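Local structure of varicella-zoster virus protease (1VZV) at residues A6-L11 against I55-G60; I66-Q71 against K179-S184; L72-F77 against V183-L188; R97-V102 against V143-T148. The protein is the serine protease (assemblin) part of the viral capsid scaffolding protein, and probably cleaves the assembly protein so that the procapsid can mature, acting as a dimer. All coordinates share one frame; numbering follows the deposited sequence.

Contact 1: residues A6-L11 against I55-G60; sequences AGYLAL and IEDIRG
Asp57 meets Tyr8 at the turn of the hairpin joining strands 47-56 and 61-67. Its CG, anti to the backbone N (chi1 170°), brings OD2 to the edge of the tyrosine ring, in its plane. The phenol Tyr8 OH donates to Asp57 OD2 at 3.2 Å, nearly along the C-O axis. Ring and carboxylate planes are 27° apart. The same carboxylate draws weak bonds from the backbone N atoms of Ile58 and Arg59 within the type I turn, which Gly60 N closes weakly onto Asp57 O; Asp57 N bonds Gly60 O at 2.8 Å. Arg59 crosses Tyr8 at about a right angle, Arg59 CD lying 3.7 Å from Tyr8 OH. Its guanidinium passes Leu11 CD1 at its edge and ends in a salt bridge to Glu215. Leu11 CD2 sits over the centre of the tyrosine ring, 3.8 Å above its plane. Gly60 suits its place because a side chain would run into Ala10 O, which instead receives a CA-H...O contact from Gly60 CA at 3.5 Å. One phenol bond and two weak amide bonds probably help to stabilise the Asp57 anion, a polar link between strand 3-8 and the hairpin turn in a mostly buried contact.

Contact 2: residues I66-Q71 against K179-S184; sequences IVRCPQ and KVWKVS
Trp181 lies beside Ile66 and Arg68 where the loop before helix 185-197 runs along the end of strand 61-67, part of the seven-stranded mixed sheet of the herpesvirus protease fold, and on to helix 70-79. The two segments are inclined by 42°, and the backbones come closest at Cys69 and Trp181. Here Trp181 N donates to Arg68 O at 2.7 Å, although the position of that oxygen is not fully certain.

The indole is the large bump, and the hollow that takes it is bounded by Ile66 CG2, Arg68 CB and Lys179 CG. Its CG stands beside the backbone N (chi1 -69°), which swings the six-membered ring back along the strand, with Arg68 C in plane at its edge. Arg68 CB rests 3.6 Å from Trp181 CZ3, and Lys179 CG covers one indole face, offset toward the rim. The aliphatic stem of Arg68 also reaches Val180, with Arg68 CG 4.0 Å from Val180 CG1.

Farther on, Cys69 is the N-cap of helix 70-79, its thiol capping a backbone N just past Gln71. Pro70 follows, well placed at a helix start where no N-H is called for, and its ring crosses Val180 at about a right angle. At the strand end of the contact, branched Ile66 meets the tryptophan's far corner, Ile66 CG2 lying 3.9 Å from Trp181 CH2.

Contact 3: residues L72-F77 against V183-L188; sequences LHAVLF and VSEDKL
Val75 overlaps both Glu185 and Leu188, filling the space between them as helix 70-79 comes against the N-terminal part of helix 185-197. One methyl does most of the work: Val75 CG1 is 3.3 Å from Glu185 CG and 3.5 Å from Leu188 CD2. A short branched residue fits because it gives breadth close to the helix surface. The Glu185 and Val75 chains run in opposite directions, and the glutamate offers its methylenes CB and CG. Its carboxylate lies along helix 70-79, with Glu185 OE2 3.9 Å from Ala74 CB, and the small alanine leaves room for it. Leu188 crosses Val75 obliquely; its CG, anti to the backbone N (chi1 -160°), sends Leu188 CD2 to within 3.4 Å of the backbone N of Leu72, whose CB is farther off. No hydrogen bond spans the two segments. Ser184 O accepts from both Lys187 N and Leu188 N. Leu192 of the same chain also touches Val75. From the second subunit, Leu193 packs on Val75 and Lys190 on Glu185. This is helix-helix packing at a dimer interface, where helix 185-197 serves both the subunit's own interior and the partner, as in the herpesvirus protease dimer.

Contact 4: residues R97-V102 against V143-T148; sequences RALYLV and VNYDCT
Leu99 and Val102 of helix 96-105 pack on Tyr145 in a helix-on-sheet contact, covering strand 144-146 at one margin of the mixed sheet within this chain. The helix segment and the strand run nearly antiparallel, their N-to-C directions 167° apart and their axes 8.6 Å apart at closest approach. Leu99 and Val102 are one helical turn apart, so both CB atoms are directed at the strand. Leu99 lays its two methyls along the strand backbone: Leu99 CD1 lies against Tyr145 CB at 3.3 Å, while CD2 reaches 3.5 Å from Asp146 CA and 4.0 Å from Cys147 SG. Such a forked apolar chain suits a place where two neighbouring strand residues must be met. Val102 is beta-branched and shorter, and its CG2, anti to the backbone N, comes obliquely at the tyrosine ring, 3.7 Å from Tyr145 CE2. The phenol extends beyond the valine to hydrogen-bond Leu106 O, which satisfies its polar end inside the protein. Leu3 of the adjoining strand 3-8 touches both Leu99 and Val102, so the helix spans two strands. Asp146, its CB pointing away from the helix, turns back on its own chain: OD1 accepts from Cys147 N at 2.8 Å, on the anti side and 21° out of the carboxylate plane.

How the contacts relate
Contacts 1 and 3 are buried, contact 4 is partly buried and contact 2 lies at the surface. Contacts 1, 2 and 4 reach the same sheet: strand 3-8 neighbours both strand 61-67 of contact 2 and strand 144-146 of contact 4, with Ala6 N probably hydrogen-bonded to Asn144 O. Contacts 2 and 3 share Val183, Ser184 and helix 70-79, yet the first depends on indole packing and a backbone bond, the second on apolar side chains and the methylenes of Glu185. Phe77 and His73 connect contact 3 with contact 4, and contacts 3 and 4 both touch the second subunit. Contact 1 relies instead on a side-chain hydrogen bond.

Contact 1: residues A6-L11 against I55-G60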
loop_
_atom_site.group_PDB
_atom_site.type_symbol
_atom_site.label_atom_id
_atom_site.label_comp_id
_atom_site.label_asym_id
_atom_site.label_seq_id
_atom_site.Cartn_x
_atom_site.Cartn_y
_atom_site.Cartn_z
ATOM N N ALA A 6 -18.143 -2.131 -12.752
ATOM C CA ALA A 6 -19.563 -2.217 -12.429
ATOM C C ALA A 6 -19.702 -2.765 -11.009
ATOM O O ALA A 6 -18.906 -3.598 -10.588
ATOM C CB ALA A 6 -20.278 -3.104 -13.419
ATOM N N GLY A 7 -20.667 -2.258 -10.250
ATOM C CA GLY A 7 -20.866 -2.712 -8.888
ATOM C C GLY A 7 -22.003 -1.913 -8.297
ATOM O O GLY A 7 -22.577 -1.072 -8.982
ATOM N N TYR A 8 -22.353 -2.183 -7.044
ATOM C CA TYR A 8 -23.427 -1.468 -6.364
ATOM C C TYR A 8 -22.870 -0.291 -5.608
ATOM O O TYR A 8 -21.933 -0.431 -4.822
ATOM C CB TYR A 8 -24.097 -2.343 -5.327
ATOM C CG TYR A 8 -24.830 -3.547 -5.829
ATOM C CD1 TYR A 8 -26.139 -3.447 -6.242
ATOM C CD2 TYR A 8 -24.252 -4.804 -5.766
ATOM C CE1 TYR A 8 -26.856 -4.538 -6.561
ATOM C CE2 TYR A 8 -24.964 -5.906 -6.087
ATOM C CZ TYR A 8 -26.273 -5.767 -6.480
ATOM O OH TYR A 8 -27.031 -6.881 -6.755
ATOM N N LEU A 9 -23.491 0.860 -5.779
ATOM C CA LEU A 9 -23.038 2.045 -5.072
ATOM C C LEU A 9 -23.316 1.841 -3.587
ATOM O O LEU A 9 -22.553 2.313 -2.738
ATOM C CB LEU A 9 -23.793 3.276 -5.579
ATOM C CG LEU A 9 -23.175 4.148 -6.668
ATOM C CD1 LEU A 9 -22.111 3.396 -7.400
ATOM C CD2 LEU A 9 -24.246 4.666 -7.614
ATOM N N ALA A 10 -24.399 1.117 -3.286
ATOM C CA ALA A 10 -24.824 0.856 -1.904
ATOM C C ALA A 10 -25.931 -0.204 -1.805
ATOM O O ALA A 10 -26.779 -0.329 -2.703
ATOM C CB ALA A 10 -25.326 2.154 -1.274
ATOM N N LEU A 11 -25.931 -0.979 -0.726
ATOM C CA LEU A 11 -26.982 -1.971 -0.578
ATOM C C LEU A 11 -28.021 -1.397 0.359
ATOM O O LEU A 11 -27.683 -0.942 1.465
ATOM C CB LEU A 11 -26.449 -3.309 -0.065
ATOM C CG LEU A 11 -25.670 -4.198 -1.045
ATOM C CD1 LEU A 11 -25.523 -5.574 -0.439
ATOM C CD2 LEU A 11 -26.389 -4.297 -2.364
ATOM N N ILE A 55 -28.532 2.238 -12.463
ATOM C CA ILE A 55 -29.930 1.876 -12.433
ATOM C C ILE A 55 -30.257 1.589 -11.018
ATOM O O ILE A 55 -29.386 1.574 -10.150
ATOM C CB ILE A 55 -30.273 0.618 -13.212
ATOM C CG1 ILE A 55 -29.501 -0.584 -12.667
ATOM C CG2 ILE A 55 -30.054 0.840 -14.690
ATOM C CD1 ILE A 55 -30.186 -1.906 -12.951
ATOM N N GLU A 56 -31.511 1.244 -10.807
ATOM C CA GLU A 56 -31.992 0.938 -9.481
ATOM C C GLU A 56 -32.366 -0.523 -9.447
ATOM O O GLU A 56 -33.271 -0.941 -10.174
ATOM C CB GLU A 56 -33.216 1.781 -9.195
ATOM C CG GLU A 56 -33.819 1.519 -7.874
ATOM C CD GLU A 56 -35.177 2.131 -7.781
ATOM O OE1 GLU A 56 -35.355 3.280 -8.272
ATOM O OE2 GLU A 56 -36.074 1.441 -7.233
ATOM N N ASP A 57 -31.614 -1.298 -8.669
ATOM C CA ASP A 57 -31.848 -2.733 -8.523
ATOM C C ASP A 57 -32.668 -3.040 -7.267
ATOM O O ASP A 57 -32.728 -2.237 -6.328
ATOM C CB ASP A 57 -30.516 -3.498 -8.496
ATOM C CG ASP A 57 -30.682 -4.965 -8.109
ATOM O OD1 ASP A 57 -31.645 -5.602 -8.577
ATOM O OD2 ASP A 57 -29.849 -5.490 -7.337
ATOM N N ILE A 58 -33.335 -4.192 -7.279
ATOM C CA ILE A 58 -34.142 -4.648 -6.154
ATOM C C ILE A 58 -33.283 -4.534 -4.873
ATOM O O ILE A 58 -33.786 -4.188 -3.805
ATOM C CB ILE A 58 -34.619 -6.130 -6.413
ATOM C CG1 ILE A 58 -36.130 -6.254 -6.264
ATOM C CG2 ILE A 58 -33.965 -7.100 -5.450
ATOM C CD1 ILE A 58 -36.622 -5.961 -4.881
ATOM N N ARG A 59 -31.977 -4.783 -5.031
ATOM C CA ARG A 59 -30.999 -4.743 -3.946
ATOM C C ARG A 59 -30.342 -3.394 -3.708
ATOM O O ARG A 59 -29.882 -3.145 -2.610
ATOM C CB ARG A 59 -29.892 -5.780 -4.181
ATOM C CG ARG A 59 -30.278 -7.248 -3.967
ATOM C CD ARG A 59 -29.028 -8.184 -3.957
ATOM N NE ARG A 59 -28.112 -7.926 -2.837
ATOM C CZ ARG A 59 -27.298 -8.822 -2.277
ATOM N NH1 ARG A 59 -27.255 -10.097 -2.669
ATOM N NH2 ARG A 59 -26.533 -8.433 -1.281
ATOM N N GLY A 60 -30.221 -2.569 -4.741
ATOM C CA GLY A 60 -29.593 -1.264 -4.575
ATOM C C GLY A 60 -29.153 -0.574 -5.860
ATOM O O GLY A 60 -29.447 -1.059 -6.936
#

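Contact 2: residues I66-Q71 against K179-S184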
loop_
_atom_site.group_PDB
_atom_site.type_symbol
_atom_site.label_atom_id
_atom_site.label_comp_id
_atom_site.label_asym_id
_atom_site.label_seq_id
_atom_site.Cartn_x
_atom_site.Cartn_y
_atom_site.Cartn_z
ATOM N N ILE A 66 -16.759 3.930 -17.046
ATOM C CA ILE A 66 -15.616 3.736 -17.901
ATOM C C ILE A 66 -14.379 4.430 -17.293
ATOM O O ILE A 66 -14.469 5.529 -16.722
ATOM C CB ILE A 66 -15.918 4.164 -19.370
ATOM C CG1 ILE A 66 -14.821 3.669 -20.303
ATOM C CG2 ILE A 66 -16.061 5.662 -19.495
ATOM C CD1 ILE A 66 -15.222 3.698 -21.737
ATOM N N VAL A 67 -13.275 3.688 -17.268
ATOM C CA VAL A 67 -12.000 4.170 -16.761
ATOM C C VAL A 67 -11.043 4.028 -17.950
ATOM O O VAL A 67 -10.563 2.945 -18.286
ATOM C CB VAL A 67 -11.533 3.376 -15.483
ATOM C CG1 VAL A 67 -10.123 3.783 -15.054
ATOM C CG2 VAL A 67 -12.511 3.622 -14.337
ATOM N N ARG A 68 -10.897 5.129 -18.664
ATOM C CA ARG A 68 -10.037 5.202 -19.824
ATOM C C ARG A 68 -9.046 6.338 -19.545
ATOM O O ARG A 68 -9.329 7.500 -19.833
ATOM C CB ARG A 68 -10.890 5.506 -21.059
ATOM C CG ARG A 68 -10.139 5.581 -22.383
ATOM C CD ARG A 68 -11.102 6.024 -23.492
ATOM N NE ARG A 68 -12.010 4.959 -23.905
ATOM C CZ ARG A 68 -11.909 4.312 -25.069
ATOM N NH1 ARG A 68 -11.003 4.707 -25.972
ATOM N NH2 ARG A 68 -12.759 3.317 -25.367
ATOM N N CYS A 69 -7.933 5.999 -18.893
ATOM C CA CYS A 69 -6.872 6.957 -18.546
ATOM C C CYS A 69 -5.546 6.276 -18.879
ATOM O O CYS A 69 -5.131 5.332 -18.221
ATOM C CB CYS A 69 -6.933 7.347 -17.047
ATOM S SG CYS A 69 -5.464 8.257 -16.430
ATOM N N PRO A 70 -4.876 6.722 -19.935
ATOM C CA PRO A 70 -3.615 6.056 -20.248
ATOM C C PRO A 70 -2.587 6.105 -19.141
ATOM O O PRO A 70 -1.864 5.133 -18.945
ATOM C CB PRO A 70 -3.138 6.775 -21.516
ATOM C CG PRO A 70 -3.706 8.149 -21.372
ATOM C CD PRO A 70 -5.120 7.856 -20.838
ATOM N N GLN A 71 -2.543 7.189 -18.378
ATOM C CA GLN A 71 -1.547 7.277 -17.315
ATOM C C GLN A 71 -1.765 6.279 -16.172
ATOM O O GLN A 71 -0.802 5.716 -15.640
ATOM C CB GLN A 71 -1.434 8.706 -16.775
ATOM C CG GLN A 71 -0.829 9.717 -17.760
ATOM C CD GLN A 71 -1.744 10.006 -18.927
ATOM O OE1 GLN A 71 -2.964 9.967 -18.787
ATOM N NE2 GLN A 71 -1.167 10.254 -20.091
ATOM N N LYS A 179 -13.201 9.367 -25.177
ATOM C CA LYS A 179 -12.663 10.314 -24.220
ATOM C C LYS A 179 -11.531 9.683 -23.413
ATOM O O LYS A 179 -11.777 8.716 -22.718
ATOM C CB LYS A 179 -13.800 10.630 -23.257
ATOM C CG LYS A 179 -14.019 12.055 -22.907
ATOM C CD LYS A 179 -15.298 12.129 -22.108
ATOM C CE LYS A 179 -15.723 13.574 -21.843
ATOM N NZ LYS A 179 -17.221 13.723 -21.675
ATOM N N VAL A 180 -10.295 10.151 -23.540
ATOM C CA VAL A 180 -9.236 9.577 -22.716
ATOM C C VAL A 180 -8.845 10.558 -21.586
ATOM O O VAL A 180 -8.434 11.699 -21.832
ATOM C CB VAL A 180 -7.993 9.046 -23.537
ATOM C CG1 VAL A 180 -8.447 8.321 -24.794
ATOM C CG2 VAL A 180 -7.005 10.139 -23.868
ATOM N N TRP A 181 -9.104 10.148 -20.348
ATOM C CA TRP A 181 -8.788 10.956 -19.183
ATOM C C TRP A 181 -7.290 10.985 -18.923
ATOM O O TRP A 181 -6.644 9.954 -18.731
ATOM C CB TRP A 181 -9.544 10.441 -17.961
ATOM C CG TRP A 181 -11.004 10.693 -18.084
ATOM C CD1 TRP A 181 -11.701 11.756 -17.570
ATOM C CD2 TRP A 181 -11.944 9.939 -18.863
ATOM N NE1 TRP A 181 -13.010 11.720 -17.999
ATOM C CE2 TRP A 181 -13.186 10.614 -18.795
ATOM C CE3 TRP A 181 -11.859 8.759 -19.611
ATOM C CZ2 TRP A 181 -14.332 10.147 -19.458
ATOM C CZ3 TRP A 181 -12.999 8.294 -20.265
ATOM C CH2 TRP A 181 -14.217 8.989 -20.184
ATOM N N LYS A 182 -6.725 12.177 -18.978
ATOM C CA LYS A 182 -5.308 12.324 -18.745
ATOM C C LYS A 182 -5.041 12.971 -17.405
ATOM O O LYS A 182 -5.614 14.034 -17.114
ATOM C CB LYS A 182 -4.682 13.170 -19.842
ATOM C CG LYS A 182 -4.519 12.413 -21.128
ATOM C CD LYS A 182 -4.004 13.303 -22.234
ATOM C CE LYS A 182 -3.424 12.461 -23.360
ATOM N NZ LYS A 182 -2.141 11.794 -22.949
ATOM N N VAL A 183 -4.270 12.283 -16.555
ATOM C CA VAL A 183 -3.847 12.803 -15.247
ATOM C C VAL A 183 -2.338 12.757 -15.447
ATOM O O VAL A 183 -1.882 12.331 -16.495
ATOM C CB VAL A 183 -4.321 11.927 -14.038
ATOM C CG1 VAL A 183 -3.754 12.456 -12.765
ATOM C CG2 VAL A 183 -5.833 11.962 -13.903
ATOM N N SER A 184 -1.546 13.157 -14.476
ATOM C CA SER A 184 -0.109 13.178 -14.696
ATOM C C SER A 184 0.701 12.293 -13.774
ATOM O O SER A 184 0.809 12.585 -12.596
ATOM C CB SER A 184 0.376 14.620 -14.561
ATOM O OG SER A 184 -0.706 15.529 -14.786
#

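Contact 3: residues L72-F77 against V183-L188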
loop_
_atom_site.group_PDB
_atom_site.type_symbol
_atom_site.label_atom_id
_atom_site.label_comp_id
_atom_site.label_asym_id
_atom_site.label_seq_id
_atom_site.Cartn_x
_atom_site.Cartn_y
_atom_site.Cartn_z
ATOM N N LEU A 72 -3.030 6.020 -15.838
ATOM C CA LEU A 72 -3.361 5.090 -14.765
ATOM C C LEU A 72 -2.702 3.732 -14.937
ATOM O O LEU A 72 -2.333 3.120 -13.953
ATOM C CB LEU A 72 -4.869 4.949 -14.631
ATOM C CG LEU A 72 -5.538 4.225 -13.457
ATOM C CD1 LEU A 72 -5.995 2.842 -13.892
ATOM C CD2 LEU A 72 -4.658 4.183 -12.230
ATOM N N HIS A 73 -2.524 3.267 -16.175
ATOM C CA HIS A 73 -1.875 1.971 -16.415
ATOM C C HIS A 73 -0.356 2.109 -16.436
ATOM O O HIS A 73 0.367 1.207 -16.005
ATOM C CB HIS A 73 -2.285 1.353 -17.743
ATOM C CG HIS A 73 -3.754 1.153 -17.905
ATOM N ND1 HIS A 73 -4.282 0.333 -18.882
ATOM C CD2 HIS A 73 -4.810 1.737 -17.289
ATOM C CE1 HIS A 73 -5.601 0.433 -18.872
ATOM N NE2 HIS A 73 -5.945 1.278 -17.916
ATOM N N ALA A 74 0.131 3.220 -16.964
ATOM C CA ALA A 74 1.559 3.417 -17.049
ATOM C C ALA A 74 2.280 3.470 -15.708
ATOM O O ALA A 74 3.270 2.769 -15.539
ATOM C CB ALA A 74 1.864 4.644 -17.858
ATOM N N VAL A 75 1.764 4.249 -14.747
ATOM C CA VAL A 75 2.407 4.403 -13.421
ATOM C C VAL A 75 2.434 3.127 -12.558
ATOM O O VAL A 75 3.398 2.877 -11.819
ATOM C CB VAL A 75 1.853 5.656 -12.582
ATOM C CG1 VAL A 75 1.078 6.613 -13.463
ATOM C CG2 VAL A 75 1.036 5.224 -11.354
ATOM N N LEU A 76 1.368 2.341 -12.682
ATOM C CA LEU A 76 1.181 1.084 -11.982
ATOM C C LEU A 76 2.161 0.080 -12.585
ATOM O O LEU A 76 2.952 -0.528 -11.888
ATOM C CB LEU A 76 -0.271 0.641 -12.185
ATOM C CG LEU A 76 -1.171 0.325 -10.991
ATOM C CD1 LEU A 76 -0.786 1.134 -9.805
ATOM C CD2 LEU A 76 -2.621 0.579 -11.349
ATOM N N PHE A 77 2.137 -0.054 -13.901
ATOM C CA PHE A 77 3.039 -0.957 -14.602
ATOM C C PHE A 77 4.491 -0.704 -14.175
ATOM O O PHE A 77 5.302 -1.625 -14.031
ATOM C CB PHE A 77 2.909 -0.729 -16.102
ATOM C CG PHE A 77 1.930 -1.634 -16.776
ATOM C CD1 PHE A 77 1.467 -2.781 -16.147
ATOM C CD2 PHE A 77 1.506 -1.360 -18.069
ATOM C CE1 PHE A 77 0.598 -3.643 -16.800
ATOM C CE2 PHE A 77 0.645 -2.209 -18.726
ATOM C CZ PHE A 77 0.187 -3.356 -18.095
ATOM N N VAL A 183 -4.270 12.283 -16.555
ATOM C CA VAL A 183 -3.847 12.803 -15.247
ATOM C C VAL A 183 -2.338 12.757 -15.447
ATOM O O VAL A 183 -1.882 12.331 -16.495
ATOM C CB VAL A 183 -4.321 11.927 -14.038
ATOM C CG1 VAL A 183 -3.754 12.456 -12.765
ATOM C CG2 VAL A 183 -5.833 11.962 -13.903
ATOM N N SER A 184 -1.546 13.157 -14.476
ATOM C CA SER A 184 -0.109 13.178 -14.696
ATOM C C SER A 184 0.701 12.293 -13.774
ATOM O O SER A 184 0.809 12.585 -12.596
ATOM C CB SER A 184 0.376 14.620 -14.561
ATOM O OG SER A 184 -0.706 15.529 -14.786
ATOM N N GLU A 185 1.313 11.257 -14.333
ATOM C CA GLU A 185 2.152 10.299 -13.605
ATOM C C GLU A 185 2.676 10.779 -12.240
ATOM O O GLU A 185 2.496 10.094 -11.228
ATOM C CB GLU A 185 3.336 9.895 -14.490
ATOM C CG GLU A 185 3.662 8.420 -14.506
ATOM C CD GLU A 185 3.992 7.899 -15.923
ATOM O OE1 GLU A 185 3.677 8.604 -16.920
ATOM O OE2 GLU A 185 4.567 6.776 -16.040
ATOM N N ASP A 186 3.274 11.973 -12.214
ATOM C CA ASP A 186 3.837 12.555 -10.990
ATOM C C ASP A 186 2.829 12.732 -9.877
ATOM O O ASP A 186 3.169 12.508 -8.727
ATOM C CB ASP A 186 4.531 13.897 -11.276
ATOM C CG ASP A 186 5.960 13.732 -11.825
ATOM O OD1 ASP A 186 6.587 12.680 -11.524
ATOM O OD2 ASP A 186 6.462 14.664 -12.535
ATOM N N LYS A 187 1.614 13.169 -10.213
ATOM C CA LYS A 187 0.526 13.363 -9.231
ATOM C C LYS A 187 -0.319 12.092 -9.056
ATOM O O LYS A 187 -0.985 11.879 -8.033
ATOM C CB LYS A 187 -0.389 14.508 -9.653
ATOM C CG LYS A 187 -1.473 14.114 -10.608
ATOM C CD LYS A 187 -2.802 14.373 -9.973
ATOM C CE LYS A 187 -2.943 15.841 -9.565
ATOM N NZ LYS A 187 -2.894 16.798 -10.716
ATOM N N LEU A 188 -0.288 11.260 -10.088
ATOM C CA LEU A 188 -1.013 10.016 -10.091
ATOM C C LEU A 188 -0.300 9.101 -9.120
ATOM O O LEU A 188 -0.953 8.438 -8.328
ATOM C CB LEU A 188 -1.020 9.424 -11.495
ATOM C CG LEU A 188 -2.102 8.389 -11.808
ATOM C CD1 LEU A 188 -3.475 8.901 -11.389
ATOM C CD2 LEU A 188 -2.071 8.064 -13.286
#

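Contact 4: residues R97-V102 against V143-T148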
loop_
_atom_site.group_PDB
_atom_site.type_symbol
_atom_site.label_atom_id
_atom_site.label_comp_id
_atom_site.label_asym_id
_atom_site.label_seq_id
_atom_site.Cartn_x
_atom_site.Cartn_y
_atom_site.Cartn_z
ATOM N N ARG A 97 -3.189 -7.187 -18.056
ATOM C CA ARG A 97 -2.204 -7.021 -17.033
ATOM C C ARG A 97 -2.459 -5.687 -16.335
ATOM O O ARG A 97 -2.138 -5.532 -15.161
ATOM C CB ARG A 97 -0.816 -7.090 -17.637
ATOM C CG ARG A 97 -0.497 -8.481 -18.131
ATOM C CD ARG A 97 0.980 -8.778 -18.081
ATOM N NE ARG A 97 1.611 -8.553 -19.368
ATOM C CZ ARG A 97 2.220 -9.506 -20.072
ATOM N NH1 ARG A 97 2.301 -10.742 -19.576
ATOM N NH2 ARG A 97 2.769 -9.221 -21.263
ATOM N N ALA A 98 -3.079 -4.736 -17.031
ATOM C CA ALA A 98 -3.396 -3.442 -16.430
ATOM C C ALA A 98 -4.524 -3.773 -15.528
ATOM O O ALA A 98 -4.477 -3.512 -14.346
ATOM C CB ALA A 98 -3.885 -2.452 -17.474
ATOM N N LEU A 99 -5.514 -4.424 -16.113
ATOM C CA LEU A 99 -6.708 -4.836 -15.407
ATOM C C LEU A 99 -6.415 -5.642 -14.156
ATOM O O LEU A 99 -7.097 -5.490 -13.169
ATOM C CB LEU A 99 -7.608 -5.634 -16.343
ATOM C CG LEU A 99 -9.059 -5.876 -15.947
ATOM C CD1 LEU A 99 -9.780 -4.575 -15.773
ATOM C CD2 LEU A 99 -9.708 -6.654 -17.037
ATOM N N TYR A 100 -5.407 -6.503 -14.196
ATOM C CA TYR A 100 -5.030 -7.327 -13.039
ATOM C C TYR A 100 -4.498 -6.495 -11.886
ATOM O O TYR A 100 -4.717 -6.843 -10.726
ATOM C CB TYR A 100 -3.967 -8.371 -13.422
ATOM C CG TYR A 100 -3.499 -9.184 -12.250
ATOM C CD1 TYR A 100 -2.474 -8.731 -11.435
ATOM C CD2 TYR A 100 -4.121 -10.374 -11.921
ATOM C CE1 TYR A 100 -2.082 -9.441 -10.319
ATOM C CE2 TYR A 100 -3.740 -11.099 -10.806
ATOM C CZ TYR A 100 -2.717 -10.624 -10.005
ATOM O OH TYR A 100 -2.329 -11.334 -8.888
ATOM N N LEU A 101 -3.708 -5.469 -12.222
ATOM C CA LEU A 101 -3.107 -4.536 -11.266
ATOM C C LEU A 101 -4.153 -3.625 -10.615
ATOM O O LEU A 101 -4.191 -3.487 -9.397
ATOM C CB LEU A 101 -2.075 -3.652 -11.973
ATOM C CG LEU A 101 -0.581 -3.953 -12.020
ATOM C CD1 LEU A 101 -0.127 -4.504 -10.690
ATOM C CD2 LEU A 101 -0.268 -4.904 -13.104
ATOM N N VAL A 102 -4.986 -3.000 -11.446
ATOM C CA VAL A 102 -6.022 -2.077 -10.992
ATOM C C VAL A 102 -7.111 -2.729 -10.164
ATOM O O VAL A 102 -7.662 -2.085 -9.265
ATOM C CB VAL A 102 -6.665 -1.284 -12.157
ATOM C CG1 VAL A 102 -7.326 -2.202 -13.104
ATOM C CG2 VAL A 102 -7.675 -0.311 -11.638
ATOM N N VAL A 143 -15.988 -4.013 -6.288
ATOM C CA VAL A 143 -16.311 -3.888 -7.697
ATOM C C VAL A 143 -15.594 -4.848 -8.621
ATOM O O VAL A 143 -14.639 -5.499 -8.229
ATOM C CB VAL A 143 -16.121 -2.454 -8.203
ATOM C CG1 VAL A 143 -17.173 -1.579 -7.631
ATOM C CG2 VAL A 143 -14.766 -1.947 -7.860
ATOM N N ASN A 144 -16.115 -4.972 -9.836
ATOM C CA ASN A 144 -15.534 -5.818 -10.848
ATOM C C ASN A 144 -15.151 -4.903 -12.001
ATOM O O ASN A 144 -15.828 -3.913 -12.272
ATOM C CB ASN A 144 -16.530 -6.886 -11.291
ATOM C CG ASN A 144 -15.888 -7.980 -12.130
ATOM O OD1 ASN A 144 -14.940 -8.633 -11.706
ATOM N ND2 ASN A 144 -16.415 -8.194 -13.326
ATOM N N TYR A 145 -13.996 -5.195 -12.591
ATOM C CA TYR A 145 -13.415 -4.467 -13.723
ATOM C C TYR A 145 -13.178 -5.489 -14.837
ATOM O O TYR A 145 -12.828 -6.639 -14.544
ATOM C CB TYR A 145 -12.017 -3.946 -13.379
ATOM C CG TYR A 145 -11.871 -2.908 -12.304
ATOM C CD1 TYR A 145 -11.944 -3.246 -10.959
ATOM C CD2 TYR A 145 -11.567 -1.598 -12.641
ATOM C CE1 TYR A 145 -11.716 -2.297 -9.966
ATOM C CE2 TYR A 145 -11.335 -0.641 -11.668
ATOM C CZ TYR A 145 -11.410 -0.985 -10.323
ATOM O OH TYR A 145 -11.205 -0.004 -9.363
ATOM N N ASP A 146 -13.342 -5.076 -16.093
ATOM C CA ASP A 146 -13.080 -5.949 -17.253
ATOM C C ASP A 146 -12.950 -5.096 -18.488
ATOM O O ASP A 146 -13.024 -3.876 -18.382
ATOM C CB ASP A 146 -14.172 -6.989 -17.488
ATOM C CG ASP A 146 -13.616 -8.308 -17.987
ATOM O OD1 ASP A 146 -12.605 -8.327 -18.696
ATOM O OD2 ASP A 146 -14.177 -9.348 -17.643
ATOM N N CYS A 147 -12.817 -5.702 -19.661
ATOM C CA CYS A 147 -12.670 -4.883 -20.850
ATOM C C CYS A 147 -13.829 -4.802 -21.810
ATOM O O CYS A 147 -13.612 -4.590 -22.989
ATOM C CB CYS A 147 -11.399 -5.224 -21.607
ATOM S SG CYS A 147 -10.639 -6.673 -20.973
ATOM N N THR A 148 -15.050 -4.949 -21.315
ATOM C CA THR A 148 -16.246 -4.845 -22.136
ATOM C C THR A 148 -17.367 -4.678 -21.127
ATOM O O THR A 148 -17.420 -5.417 -20.143
ATOM C CB THR A 148 -16.545 -6.136 -22.869
ATOM O OG1 THR A 148 -16.776 -7.156 -21.900
ATOM C CG2 THR A 148 -15.414 -6.552 -23.773
#